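PDB 3L3S: enoyl-CoA hydratase/isomerase family protein from Ruegeria pomeroyi, which probably acts as a hydro-lyase on acyl-CoA thioesters, as a member of the crotonase superfamily. Local coordinates for residues G23-P26 / A27-L30; A37-D40 / A41-R44; F85-D88 / L89-C93; A176-A179 / L180-L184. All blocks are in the same frame, centred on the assembly; numbering follows the deposited sequence.

Contact 1 (G23-P26 / A27-L30)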
ATOM      1  N   GLY B  23     -20.218  12.705 -22.544  1.00 32.53           N
ATOM      2  CA  GLY B  23     -21.175  13.757 -22.848  1.00 33.34           C
ATOM      3  C   GLY B  23     -22.009  14.146 -21.634  1.00 33.34           C
ATOM      4  O   GLY B  23     -21.580  13.941 -20.492  1.00 33.31           O
ATOM      5  N   ARG B  24     -23.206  14.686 -21.889  1.00 32.99           N
ATOM      6  CA  ARG B  24     -24.162  15.122 -20.857  1.00 32.14           C
ATOM      7  C   ARG B  24     -23.562  16.176 -19.924  1.00 31.87           C
ATOM      8  O   ARG B  24     -23.632  16.063 -18.689  1.00 31.82           O
ATOM      9  CB  ARG B  24     -24.719  13.919 -20.059  1.00 32.14           C
ATOM     10  CG  ARG B  24     -25.656  12.996 -20.817  1.00 34.42           C
ATOM     11  CD  ARG B  24     -27.101  13.501 -20.774  1.00 36.86           C
ATOM     12  NE  ARG B  24     -28.056  12.530 -21.314  1.00 40.09           N
ATOM     13  CZ  ARG B  24     -28.315  12.356 -22.609  1.00 41.69           C
ATOM     14  NH1 ARG B  24     -27.691  13.088 -23.525  1.00 43.74           N
ATOM     15  NH2 ARG B  24     -29.206  11.451 -22.991  1.00 42.73           N
ATOM     16  N   ALA B  25     -22.957  17.190 -20.548  1.00 31.62           N
ATOM     17  CA  ALA B  25     -22.330  18.332 -19.877  1.00 29.50           C
ATOM     18  C   ALA B  25     -23.326  19.036 -18.941  1.00 29.18           C
ATOM     19  O   ALA B  25     -24.523  19.053 -19.228  1.00 29.64           O
ATOM     20  CB  ALA B  25     -21.803  19.304 -20.929  1.00 32.11           C
ATOM     21  N   PRO B  26     -22.863  19.587 -17.797  1.00 28.26           N
ATOM     22  CA  PRO B  26     -21.506  19.636 -17.236  1.00 28.07           C
ATOM     23  C   PRO B  26     -21.096  18.521 -16.271  1.00 29.22           C
ATOM     24  O   PRO B  26     -19.915  18.190 -16.186  1.00 30.71           O
ATOM     25  CB  PRO B  26     -21.502  20.982 -16.533  1.00 27.37           C
ATOM     26  CG  PRO B  26     -22.874  21.023 -15.938  1.00 27.76           C
ATOM     27  CD  PRO B  26     -23.749  20.519 -17.070  1.00 26.46           C
ATOM     28  N   ALA B  27     -22.077  17.949 -15.568  1.00 28.38           N
ATOM     29  CA  ALA B  27     -21.860  16.905 -14.564  1.00 27.82           C
ATOM     30  C   ALA B  27     -21.409  15.528 -15.062  1.00 27.91           C
ATOM     31  O   ALA B  27     -20.903  14.728 -14.269  1.00 25.87           O
ATOM     32  CB  ALA B  27     -23.099  16.777 -13.684  1.00 26.57           C
ATOM     33  N   HIS B  28     -21.590  15.273 -16.370  1.00 27.55           N
ATOM     34  CA  HIS B  28     -21.252  14.001 -17.051  1.00 29.25           C
ATOM     35  C   HIS B  28     -21.724  12.809 -16.194  1.00 30.35           C
ATOM     36  O   HIS B  28     -20.930  11.917 -15.873  1.00 27.75           O
ATOM     37  CB  HIS B  28     -19.735  13.897 -17.311  1.00 29.04           C
ATOM     38  CG  HIS B  28     -19.156  15.065 -18.040  1.00 28.68           C
ATOM     39  ND1 HIS B  28     -19.581  15.448 -19.292  1.00 28.71           N
ATOM     40  CD2 HIS B  28     -18.182  15.937 -17.690  1.00 27.63           C
ATOM     41  CE1 HIS B  28     -18.893  16.507 -19.681  1.00 29.36           C
ATOM     42  NE2 HIS B  28     -18.038  16.823 -18.727  1.00 29.04           N
ATOM     43  N   PRO B  29     -23.032  12.776 -15.833  1.00 30.88           N
ATOM     44  CA  PRO B  29     -23.505  11.679 -14.998  1.00 32.33           C
ATOM     45  C   PRO B  29     -23.523  10.253 -15.524  1.00 31.39           C
ATOM     46  O   PRO B  29     -23.794  10.001 -16.695  1.00 33.01           O
ATOM     47  CB  PRO B  29     -24.889  12.153 -14.597  1.00 32.14           C
ATOM     48  CG  PRO B  29     -25.373  12.819 -15.797  1.00 31.60           C
ATOM     49  CD  PRO B  29     -24.180  13.624 -16.229  1.00 32.12           C
ATOM     50  N   LEU B  30     -23.199   9.338 -14.618  1.00 31.17           N
ATOM     51  CA  LEU B  30     -23.202   7.913 -14.893  1.00 30.45           C
ATOM     52  C   LEU B  30     -24.617   7.376 -14.685  1.00 30.25           C
ATOM     53  O   LEU B  30     -24.927   6.743 -13.667  1.00 30.51           O
ATOM     54  CB  LEU B  30     -22.186   7.172 -14.015  1.00 29.87           C
ATOM     55  CG  LEU B  30     -20.711   7.455 -14.310  1.00 32.22           C
ATOM     56  CD1 LEU B  30     -19.849   6.994 -13.175  1.00 31.55           C
ATOM     57  CD2 LEU B  30     -20.271   6.797 -15.590  1.00 33.25           C
TER
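His28 folds back across the loop onto Gly23. Its CG lies anti to its own carbonyl carbon, beside the backbone N (chi1 -53°), which turns the imidazole back toward residues 23-26. There ND1 donates a nearly straight hydrogen bond to Gly23 O at 2.8 Å (168°). The oxygen sits in the ring plane, but the donor lies well above the carbonyl plane of Gly23. Pro26 O approaches differently. It stands over one ring face, off centre, with CD2 of His28 3.2 Å from it. The peptide bond before Pro26 is cis and helps bend the chain round. A weak backbone bond, 3.2 Å from His28 N to Arg24 O, spans the turn. Next to it, Pro29 CD rests 3.9 Å from Arg24 CB, while the long arm of Arg24 leads away from the contact. Beyond the turn, NE2 of His28 is hydrogen-bonded to Pro59 O. With an alanine here the carbonyls of Gly23 and Pro59 are likely to lose their shared imidazole mate, and the loop could shift more freely. Both ring nitrogens face carbonyl oxygens, which is consistent with a doubly protonated, cationic His28 bridging two loops.

Contact 2 (A37-D40 / A41-R44)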
ATOM      1  N   ALA B  37     -23.420   2.751 -22.426  1.00 24.99           N
ATOM      2  CA  ALA B  37     -22.661   3.351 -23.529  1.00 24.75           C
ATOM      3  C   ALA B  37     -21.160   3.195 -23.300  1.00 25.67           C
ATOM      4  O   ALA B  37     -20.417   2.879 -24.230  1.00 26.88           O
ATOM      5  CB  ALA B  37     -23.009   4.819 -23.690  1.00 21.17           C
ATOM      6  N   LEU B  38     -20.734   3.369 -22.047  1.00 26.46           N
ATOM      7  CA  LEU B  38     -19.325   3.234 -21.678  1.00 26.74           C
ATOM      8  C   LEU B  38     -18.868   1.795 -21.739  1.00 26.15           C
ATOM      9  O   LEU B  38     -17.728   1.532 -22.107  1.00 27.57           O
ATOM     10  CB  LEU B  38     -19.055   3.800 -20.289  1.00 26.19           C
ATOM     11  CG  LEU B  38     -18.777   5.297 -20.138  1.00 28.59           C
ATOM     12  CD1 LEU B  38     -18.822   5.651 -18.657  1.00 27.23           C
ATOM     13  CD2 LEU B  38     -17.415   5.663 -20.743  1.00 28.33           C
ATOM     14  N   HIS B  39     -19.777   0.868 -21.434  1.00 25.11           N
ATOM     15  CA  HIS B  39     -19.456  -0.552 -21.459  1.00 28.84           C
ATOM     16  C   HIS B  39     -19.418  -1.093 -22.886  1.00 30.11           C
ATOM     17  O   HIS B  39     -18.559  -1.911 -23.208  1.00 31.74           O
ATOM     18  CB  HIS B  39     -20.430  -1.345 -20.587  1.00 30.14           C
ATOM     19  CG  HIS B  39     -19.835  -2.565 -19.948  1.00 31.78           C
ATOM     20  ND1 HIS B  39     -20.495  -3.278 -18.974  1.00 34.51           N
ATOM     21  CD2 HIS B  39     -18.677  -3.233 -20.180  1.00 33.05           C
ATOM     22  CE1 HIS B  39     -19.778  -4.337 -18.642  1.00 34.75           C
ATOM     23  NE2 HIS B  39     -18.670  -4.333 -19.359  1.00 32.96           N
ATOM     24  N   ASP B  40     -20.306  -0.581 -23.739  1.00 32.01           N
ATOM     25  CA  ASP B  40     -20.381  -0.972 -25.143  1.00 33.28           C
ATOM     26  C   ASP B  40     -19.122  -0.531 -25.879  1.00 32.51           C
ATOM     27  O   ASP B  40     -18.582  -1.274 -26.697  1.00 32.79           O
ATOM     28  CB  ASP B  40     -21.610  -0.345 -25.811  1.00 37.46           C
ATOM     29  CG  ASP B  40     -22.714  -1.352 -26.065  1.00 42.22           C
ATOM     30  OD1 ASP B  40     -23.811  -1.201 -25.474  1.00 44.64           O
ATOM     31  OD2 ASP B  40     -22.484  -2.296 -26.859  1.00 45.33           O
ATOM     32  N   ALA B  41     -18.629   0.650 -25.509  1.00 31.68           N
ATOM     33  CA  ALA B  41     -17.425   1.243 -26.088  1.00 31.98           C
ATOM     34  C   ALA B  41     -16.164   0.486 -25.667  1.00 32.30           C
ATOM     35  O   ALA B  41     -15.187   0.424 -26.412  1.00 32.32           O
ATOM     36  CB  ALA B  41     -17.321   2.711 -25.680  1.00 32.29           C
ATOM     37  N   LEU B  42     -16.217  -0.098 -24.473  1.00 33.17           N
ATOM     38  CA  LEU B  42     -15.119  -0.863 -23.902  1.00 34.42           C
ATOM     39  C   LEU B  42     -15.072  -2.296 -24.454  1.00 34.36           C
ATOM     40  O   LEU B  42     -13.986  -2.815 -24.715  1.00 33.27           O
ATOM     41  CB  LEU B  42     -15.224  -0.868 -22.373  1.00 35.19           C
ATOM     42  CG  LEU B  42     -14.141  -1.587 -21.569  1.00 34.21           C
ATOM     43  CD1 LEU B  42     -12.801  -0.876 -21.722  1.00 35.07           C
ATOM     44  CD2 LEU B  42     -14.567  -1.652 -20.131  1.00 34.77           C
ATOM     45  N   ARG B  43     -16.243  -2.918 -24.630  1.00 36.55           N
ATOM     46  CA  ARG B  43     -16.341  -4.283 -25.172  1.00 38.85           C
ATOM     47  C   ARG B  43     -15.844  -4.316 -26.610  1.00 38.65           C
ATOM     48  O   ARG B  43     -15.159  -5.259 -27.014  1.00 40.36           O
ATOM     49  CB  ARG B  43     -17.776  -4.809 -25.122  1.00 40.06           C
ATOM     50  CG  ARG B  43     -18.252  -5.213 -23.739  1.00 46.61           C
ATOM     51  CD  ARG B  43     -19.633  -5.839 -23.809  1.00 49.71           C
ATOM     52  NE  ARG B  43     -20.336  -5.787 -22.527  1.00 52.22           N
ATOM     53  CZ  ARG B  43     -21.328  -4.945 -22.242  1.00 54.11           C
ATOM     54  NH1 ARG B  43     -21.748  -4.062 -23.141  1.00 54.90           N
ATOM     55  NH2 ARG B  43     -21.921  -4.999 -21.057  1.00 54.07           N
ATOM     56  N   ARG B  44     -16.120  -3.231 -27.336  1.00 38.12           N
ATOM     57  CA  ARG B  44     -15.707  -3.075 -28.726  1.00 38.56           C
ATOM     58  C   ARG B  44     -14.230  -2.730 -28.824  1.00 37.84           C
ATOM     59  O   ARG B  44     -13.553  -3.188 -29.737  1.00 40.43           O
ATOM     60  CB  ARG B  44     -16.549  -2.001 -29.428  1.00 39.60           C
ATOM     61  CG  ARG B  44     -18.011  -2.400 -29.658  1.00 41.81           C
ATOM     62  CD  ARG B  44     -18.815  -1.340 -30.421  1.00 41.93           C
ATOM     63  NE  ARG B  44     -19.050  -0.118 -29.646  1.00 41.39           N
ATOM     64  CZ  ARG B  44     -18.654   1.100 -30.012  1.00 42.54           C
ATOM     65  NH1 ARG B  44     -17.990   1.291 -31.153  1.00 43.06           N
ATOM     66  NH2 ARG B  44     -18.904   2.131 -29.221  1.00 41.31           N
TER
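Arg43 lays its guanidinium flat over one face of the His39 imidazole. The two centres are 3.6 Å apart and the planes meet at 25°. NH2 sits over the rim of the ring, 3.1 Å from ND1 of His39, but the angle is too poor for a hydrogen bond. CG of Arg43 is anti to the carbonyl carbon (chi1 -75°), and the chain then runs extended to NE, which brings the guanidinium back one turn over the imidazole. His39 is held from outside by a hydrogen bond of NE2 to Asp99. That carboxylate would probably help balance the charge stacked above the ring. Cut back to an alanine, this position would probably deprive Arg43 of its platform and Asp99 of a partner. Asp40 OD2 lies 4.2 Å from Arg43 NH1, beyond a salt bridge. Arg44 bends at chi3 and turns NE to Asp40 O, a weak bond of 3.2 Å, while NH2 forms a salt bridge with Glu11. The helix backbone is bonded in the usual way, as in Arg43 N to His39 O at 2.9 Å. Leu38 and Ala41 face the strands 9-14 and 17-22. This is an amphipathic helix, the connecting helix of the beta-alpha-beta unit formed by strand 17-22, helix 32-45 and strand 53-58.

Contact 3 (F85-D88 / L89-C93)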
ATOM      1  N   PHE B  85     -34.559  -1.118 -10.048  1.00 42.43           N
ATOM      2  CA  PHE B  85     -33.811  -0.165 -10.861  1.00 40.00           C
ATOM      3  C   PHE B  85     -32.434   0.113 -10.261  1.00 38.17           C
ATOM      4  O   PHE B  85     -31.454   0.211 -10.998  1.00 38.77           O
ATOM      5  CB  PHE B  85     -34.600   1.144 -11.036  1.00 39.83           C
ATOM      6  CG  PHE B  85     -33.813   2.250 -11.682  1.00 36.31           C
ATOM      7  CD1 PHE B  85     -33.542   2.219 -13.062  1.00 36.80           C
ATOM      8  CD2 PHE B  85     -33.258   3.281 -10.894  1.00 34.92           C
ATOM      9  CE1 PHE B  85     -32.711   3.198 -13.654  1.00 37.34           C
ATOM     10  CE2 PHE B  85     -32.431   4.260 -11.469  1.00 36.76           C
ATOM     11  CZ  PHE B  85     -32.155   4.215 -12.852  1.00 36.63           C
ATOM     12  N   VAL B  86     -32.386   0.337  -8.950  1.00 35.98           N
ATOM     13  CA  VAL B  86     -31.129   0.609  -8.260  1.00 34.92           C
ATOM     14  C   VAL B  86     -30.210  -0.630  -8.245  1.00 34.19           C
ATOM     15  O   VAL B  86     -28.993  -0.502  -8.360  1.00 35.90           O
ATOM     16  CB  VAL B  86     -31.406   1.263  -6.866  1.00 36.00           C
ATOM     17  CG1 VAL B  86     -30.702   0.564  -5.709  1.00 35.58           C
ATOM     18  CG2 VAL B  86     -31.034   2.736  -6.917  1.00 37.77           C
ATOM     19  N   THR B  87     -30.822  -1.817  -8.232  1.00 32.55           N
ATOM     20  CA  THR B  87     -30.109  -3.094  -8.248  1.00 32.33           C
ATOM     21  C   THR B  87     -29.504  -3.326  -9.638  1.00 32.32           C
ATOM     22  O   THR B  87     -28.374  -3.796  -9.752  1.00 33.70           O
ATOM     23  CB  THR B  87     -31.048  -4.262  -7.838  1.00 33.04           C
ATOM     24  OG1 THR B  87     -31.560  -4.017  -6.519  1.00 34.41           O
ATOM     25  CG2 THR B  87     -30.316  -5.593  -7.822  1.00 33.35           C
ATOM     26  N   ASP B  88     -30.241  -2.941 -10.678  1.00 31.79           N
ATOM     27  CA  ASP B  88     -29.786  -3.069 -12.064  1.00 30.71           C
ATOM     28  C   ASP B  88     -28.666  -2.054 -12.333  1.00 29.51           C
ATOM     29  O   ASP B  88     -27.661  -2.387 -12.973  1.00 30.57           O
ATOM     30  CB  ASP B  88     -30.966  -2.852 -13.029  1.00 31.84           C
ATOM     31  CG  ASP B  88     -30.537  -2.775 -14.482  1.00 32.90           C
ATOM     32  OD1 ASP B  88     -30.319  -3.834 -15.101  1.00 34.46           O
ATOM     33  OD2 ASP B  88     -30.384  -1.647 -14.989  1.00 34.39           O
ATOM     34  N   LEU B  89     -28.844  -0.845 -11.792  1.00 27.79           N
ATOM     35  CA  LEU B  89     -27.907   0.271 -11.931  1.00 27.05           C
ATOM     36  C   LEU B  89     -26.526  -0.046 -11.367  1.00 26.00           C
ATOM     37  O   LEU B  89     -25.543   0.011 -12.098  1.00 24.44           O
ATOM     38  CB  LEU B  89     -28.476   1.544 -11.264  1.00 26.74           C
ATOM     39  CG  LEU B  89     -27.684   2.863 -11.222  1.00 26.44           C
ATOM     40  CD1 LEU B  89     -27.536   3.472 -12.604  1.00 24.62           C
ATOM     41  CD2 LEU B  89     -28.384   3.845 -10.303  1.00 28.95           C
ATOM     42  N   PHE B  90     -26.484  -0.436 -10.094  1.00 26.06           N
ATOM     43  CA  PHE B  90     -25.238  -0.763  -9.407  1.00 27.05           C
ATOM     44  C   PHE B  90     -24.516  -2.023  -9.898  1.00 28.92           C
ATOM     45  O   PHE B  90     -23.282  -2.021  -9.978  1.00 28.32           O
ATOM     46  CB  PHE B  90     -25.447  -0.785  -7.889  1.00 28.08           C
ATOM     47  CG  PHE B  90     -25.893   0.538  -7.312  1.00 31.22           C
ATOM     48  CD1 PHE B  90     -25.347   1.757  -7.769  1.00 32.47           C
ATOM     49  CD2 PHE B  90     -26.892   0.578  -6.329  1.00 32.92           C
ATOM     50  CE1 PHE B  90     -25.800   3.005  -7.253  1.00 34.51           C
ATOM     51  CE2 PHE B  90     -27.355   1.815  -5.801  1.00 33.89           C
ATOM     52  CZ  PHE B  90     -26.807   3.030  -6.270  1.00 34.79           C
ATOM     53  N   GLU B  91     -25.276  -3.070 -10.256  1.00 28.06           N
ATOM     54  CA  GLU B  91     -24.697  -4.319 -10.783  1.00 28.89           C
ATOM     55  C   GLU B  91     -24.053  -4.090 -12.154  1.00 29.02           C
ATOM     56  O   GLU B  91     -23.009  -4.682 -12.470  1.00 28.64           O
ATOM     57  CB  GLU B  91     -25.743  -5.443 -10.859  1.00 29.78           C
ATOM     58  CG  GLU B  91     -26.006  -6.140  -9.511  1.00 30.47           C
ATOM     59  CD  GLU B  91     -27.249  -7.043  -9.482  1.00 31.53           C
ATOM     60  OE1 GLU B  91     -27.564  -7.541  -8.381  1.00 32.25           O
ATOM     61  OE2 GLU B  91     -27.918  -7.254 -10.522  1.00 31.23           O
ATOM     62  N   ALA B  92     -24.648  -3.180 -12.929  1.00 27.87           N
ATOM     63  CA  ALA B  92     -24.138  -2.829 -14.253  1.00 27.42           C
ATOM     64  C   ALA B  92     -22.953  -1.886 -14.113  1.00 26.31           C
ATOM     65  O   ALA B  92     -22.024  -1.930 -14.927  1.00 26.58           O
ATOM     66  CB  ALA B  92     -25.213  -2.194 -15.088  1.00 25.54           C
ATOM     67  N   CYS B  93     -22.985  -1.053 -13.070  1.00 23.88           N
ATOM     68  CA  CYS B  93     -21.900  -0.115 -12.800  1.00 28.42           C
ATOM     69  C   CYS B  93     -20.670  -0.883 -12.333  1.00 28.02           C
ATOM     70  O   CYS B  93     -19.570  -0.594 -12.780  1.00 29.27           O
ATOM     71  CB  CYS B  93     -22.293   0.916 -11.743  1.00 29.77           C
ATOM     72  SG  CYS B  93     -20.957   2.060 -11.362  1.00 37.68           S
TER
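Phe90 keeps CG anti to its carbonyl carbon, with chi1 at -61°, and this swings its ring back along the helix beside Val86. The motif is the i to i+4 contact of an alpha helix, here helix 84-101. Val86 and Phe90 point the same way. CG1 of Val86 lies 3.6 Å from Phe90 CE2, and the ring also passes obliquely by Val86 O. That oxygen accepts Phe90 N at 3.1 Å in an almost straight bond of 173°. Phe90 also meets two rings edge-to-face: His67 of its own chain and Phe243 of the second subunit. Val86 packs on Val240 of that subunit, so this side of the helix forms part of the trimer interface.

Leu89 takes a different rotation, CG anti to the backbone N (chi1 178°). Its CD2 comes 4.2 Å from Phe85 CE2 and a little farther from Val86 CG2. It also packs on Ile35 of helix 32-45. Asp88 turns outward to a salt bridge with Arg32. Its backbone oxygen takes the N-H of Ala92.

Thr87 and Glu91 run side by side. The threonine hydroxyl is hydrogen-bonded back to Arg83 O, which leaves the methyl group to meet the acid. Glu91 is extended beyond CG, and its OE1 rests 3.4 Å from Thr87 CG2.

Contact 4 (A176-A179 / L180-L184)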
ATOM      1  N   ALA B 176      -5.682  18.537  -5.623  1.00 27.82           N
ATOM      2  CA  ALA B 176      -4.778  17.779  -6.487  1.00 27.45           C
ATOM      3  C   ALA B 176      -3.474  17.370  -5.804  1.00 27.58           C
ATOM      4  O   ALA B 176      -2.946  16.285  -6.070  1.00 27.62           O
ATOM      5  CB  ALA B 176      -4.478  18.565  -7.754  1.00 27.33           C
ATOM      6  N   ASP B 177      -2.977  18.235  -4.919  1.00 27.37           N
ATOM      7  CA  ASP B 177      -1.739  17.988  -4.187  1.00 26.49           C
ATOM      8  C   ASP B 177      -1.818  16.805  -3.235  1.00 26.15           C
ATOM      9  O   ASP B 177      -0.891  15.994  -3.190  1.00 26.44           O
ATOM     10  CB  ASP B 177      -1.270  19.246  -3.460  1.00 23.73           C
ATOM     11  CG  ASP B 177      -0.691  20.281  -4.407  1.00 28.08           C
ATOM     12  OD1 ASP B 177      -1.061  21.468  -4.292  1.00 30.78           O
ATOM     13  OD2 ASP B 177       0.141  19.918  -5.265  1.00 27.96           O
ATOM     14  N   TRP B 178      -2.962  16.668  -2.557  1.00 25.46           N
ATOM     15  CA  TRP B 178      -3.209  15.582  -1.605  1.00 25.48           C
ATOM     16  C   TRP B 178      -3.321  14.289  -2.399  1.00 24.60           C
ATOM     17  O   TRP B 178      -2.835  13.254  -1.966  1.00 22.12           O
ATOM     18  CB  TRP B 178      -4.513  15.840  -0.822  1.00 27.37           C
ATOM     19  CG  TRP B 178      -4.857  14.828   0.259  1.00 31.38           C
ATOM     20  CD1 TRP B 178      -4.510  14.892   1.582  1.00 33.35           C
ATOM     21  CD2 TRP B 178      -5.612  13.616   0.102  1.00 32.08           C
ATOM     22  NE1 TRP B 178      -4.996  13.796   2.256  1.00 33.77           N
ATOM     23  CE2 TRP B 178      -5.676  12.996   1.377  1.00 32.90           C
ATOM     24  CE3 TRP B 178      -6.247  12.989  -0.995  1.00 33.76           C
ATOM     25  CZ2 TRP B 178      -6.353  11.769   1.591  1.00 34.52           C
ATOM     26  CZ3 TRP B 178      -6.922  11.766  -0.788  1.00 32.46           C
ATOM     27  CH2 TRP B 178      -6.966  11.172   0.500  1.00 32.88           C
ATOM     28  N   ALA B 179      -3.987  14.380  -3.549  1.00 23.71           N
ATOM     29  CA  ALA B 179      -4.201  13.250  -4.447  1.00 24.46           C
ATOM     30  C   ALA B 179      -2.915  12.713  -5.048  1.00 24.75           C
ATOM     31  O   ALA B 179      -2.787  11.505  -5.248  1.00 25.77           O
ATOM     32  CB  ALA B 179      -5.156  13.621  -5.533  1.00 23.53           C
ATOM     33  N   LEU B 180      -1.974  13.613  -5.335  1.00 23.37           N
ATOM     34  CA  LEU B 180      -0.678  13.230  -5.888  1.00 24.20           C
ATOM     35  C   LEU B 180       0.125  12.471  -4.824  1.00 25.40           C
ATOM     36  O   LEU B 180       0.656  11.386  -5.096  1.00 25.07           O
ATOM     37  CB  LEU B 180       0.100  14.464  -6.373  1.00 22.65           C
ATOM     38  CG  LEU B 180       1.489  14.218  -6.994  1.00 24.15           C
ATOM     39  CD1 LEU B 180       1.346  13.397  -8.266  1.00 21.73           C
ATOM     40  CD2 LEU B 180       2.223  15.526  -7.262  1.00 23.58           C
ATOM     41  N   ALA B 181       0.123  13.012  -3.605  1.00 22.62           N
ATOM     42  CA  ALA B 181       0.827  12.426  -2.474  1.00 24.53           C
ATOM     43  C   ALA B 181       0.214  11.098  -2.000  1.00 24.60           C
ATOM     44  O   ALA B 181       0.925  10.227  -1.486  1.00 24.75           O
ATOM     45  CB  ALA B 181       0.886  13.437  -1.320  1.00 22.51           C
ATOM     46  N   ALA B 182      -1.084  10.924  -2.243  1.00 23.49           N
ATOM     47  CA  ALA B 182      -1.792   9.715  -1.827  1.00 24.59           C
ATOM     48  C   ALA B 182      -1.748   8.583  -2.856  1.00 24.90           C
ATOM     49  O   ALA B 182      -1.959   7.422  -2.510  1.00 24.02           O
ATOM     50  CB  ALA B 182      -3.238  10.052  -1.473  1.00 22.35           C
ATOM     51  N   GLY B 183      -1.485   8.937  -4.112  1.00 24.81           N
ATOM     52  CA  GLY B 183      -1.439   7.961  -5.184  1.00 25.69           C
ATOM     53  C   GLY B 183      -2.760   7.823  -5.911  1.00 26.00           C
ATOM     54  O   GLY B 183      -3.015   6.803  -6.540  1.00 29.85           O
ATOM     55  N   LEU B 184      -3.601   8.849  -5.815  1.00 26.52           N
ATOM     56  CA  LEU B 184      -4.912   8.864  -6.468  1.00 25.92           C
ATOM     57  C   LEU B 184      -4.729   9.236  -7.938  1.00 26.08           C
ATOM     58  O   LEU B 184      -5.474   8.769  -8.795  1.00 26.68           O
ATOM     59  CB  LEU B 184      -5.842   9.828  -5.728  1.00 24.08           C
ATOM     60  CG  LEU B 184      -7.356   9.926  -5.927  1.00 24.36           C
ATOM     61  CD1 LEU B 184      -8.041   8.546  -5.864  1.00 22.65           C
ATOM     62  CD2 LEU B 184      -7.914  10.849  -4.853  1.00 20.70           C
TER
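Leu180 N reaches Ala176 O, and Ala182 N reaches Trp178 O, both backbone hydrogen bonds of 2.9 Å. At the end of the helix the pattern changes to a Schellman motif. Leu184 N donates to Ala179 O at 2.8 Å, in the carbonyl plane. Gly183 N adds a weak bond of 3.1 Å to the same Ala179 O, and a weak, longer one to Leu180 O. Gly183 has a positive phi of 94°. At these angles a CB would jam against Ala182 O, so glycine fits the C-prime position.

The aromatic contact is a CH-pi interaction. Trp178 holds CG anti to the backbone N (chi1 -177°), which sends the indole along the helix toward Ala182. The CB of Ala182 sits over the six-membered ring of Trp178, 4.2 Å from its centroid and 15° off the normal. The indole also packs on Ala163 and Met167 of helix 161-170.

Apolar contacts close the end. Ala179 CB meets Leu184 CB at 3.9 Å, the hydrophobic pair that commonly accompanies a Schellman motif. Leu184 CD2 also comes to the edge of the Trp178 ring, 4.3 Å from CZ3. Both Ala179 and Leu184 pack on Phe137.

Together, the turned-back N-H groups satisfy Ala179 O where the helix stops, and the apolar pair probably helps shield that turn as the chain leaves toward strand 187-188.

From the N terminus the contacts follow in series; none nests in or crosses another. Each is local, so none closes a long loop. Contact 1 shapes the turn between strand 17-22 and helix 32-45. Contact 2 lies on that helix, and the two touch where Leu30 CD2 meets Leu38 CD1. Contact 3 sits on helix 84-101, which packs beside helix 32-45 and reaches the second subunit. Its centre is about 16 Å from that of contact 2. Contact 4 ends helix 176-182, just before strand 187-188 at one edge of the main sheet. It lies across the chain's centre from contact 2, their centres about 29 Å apart.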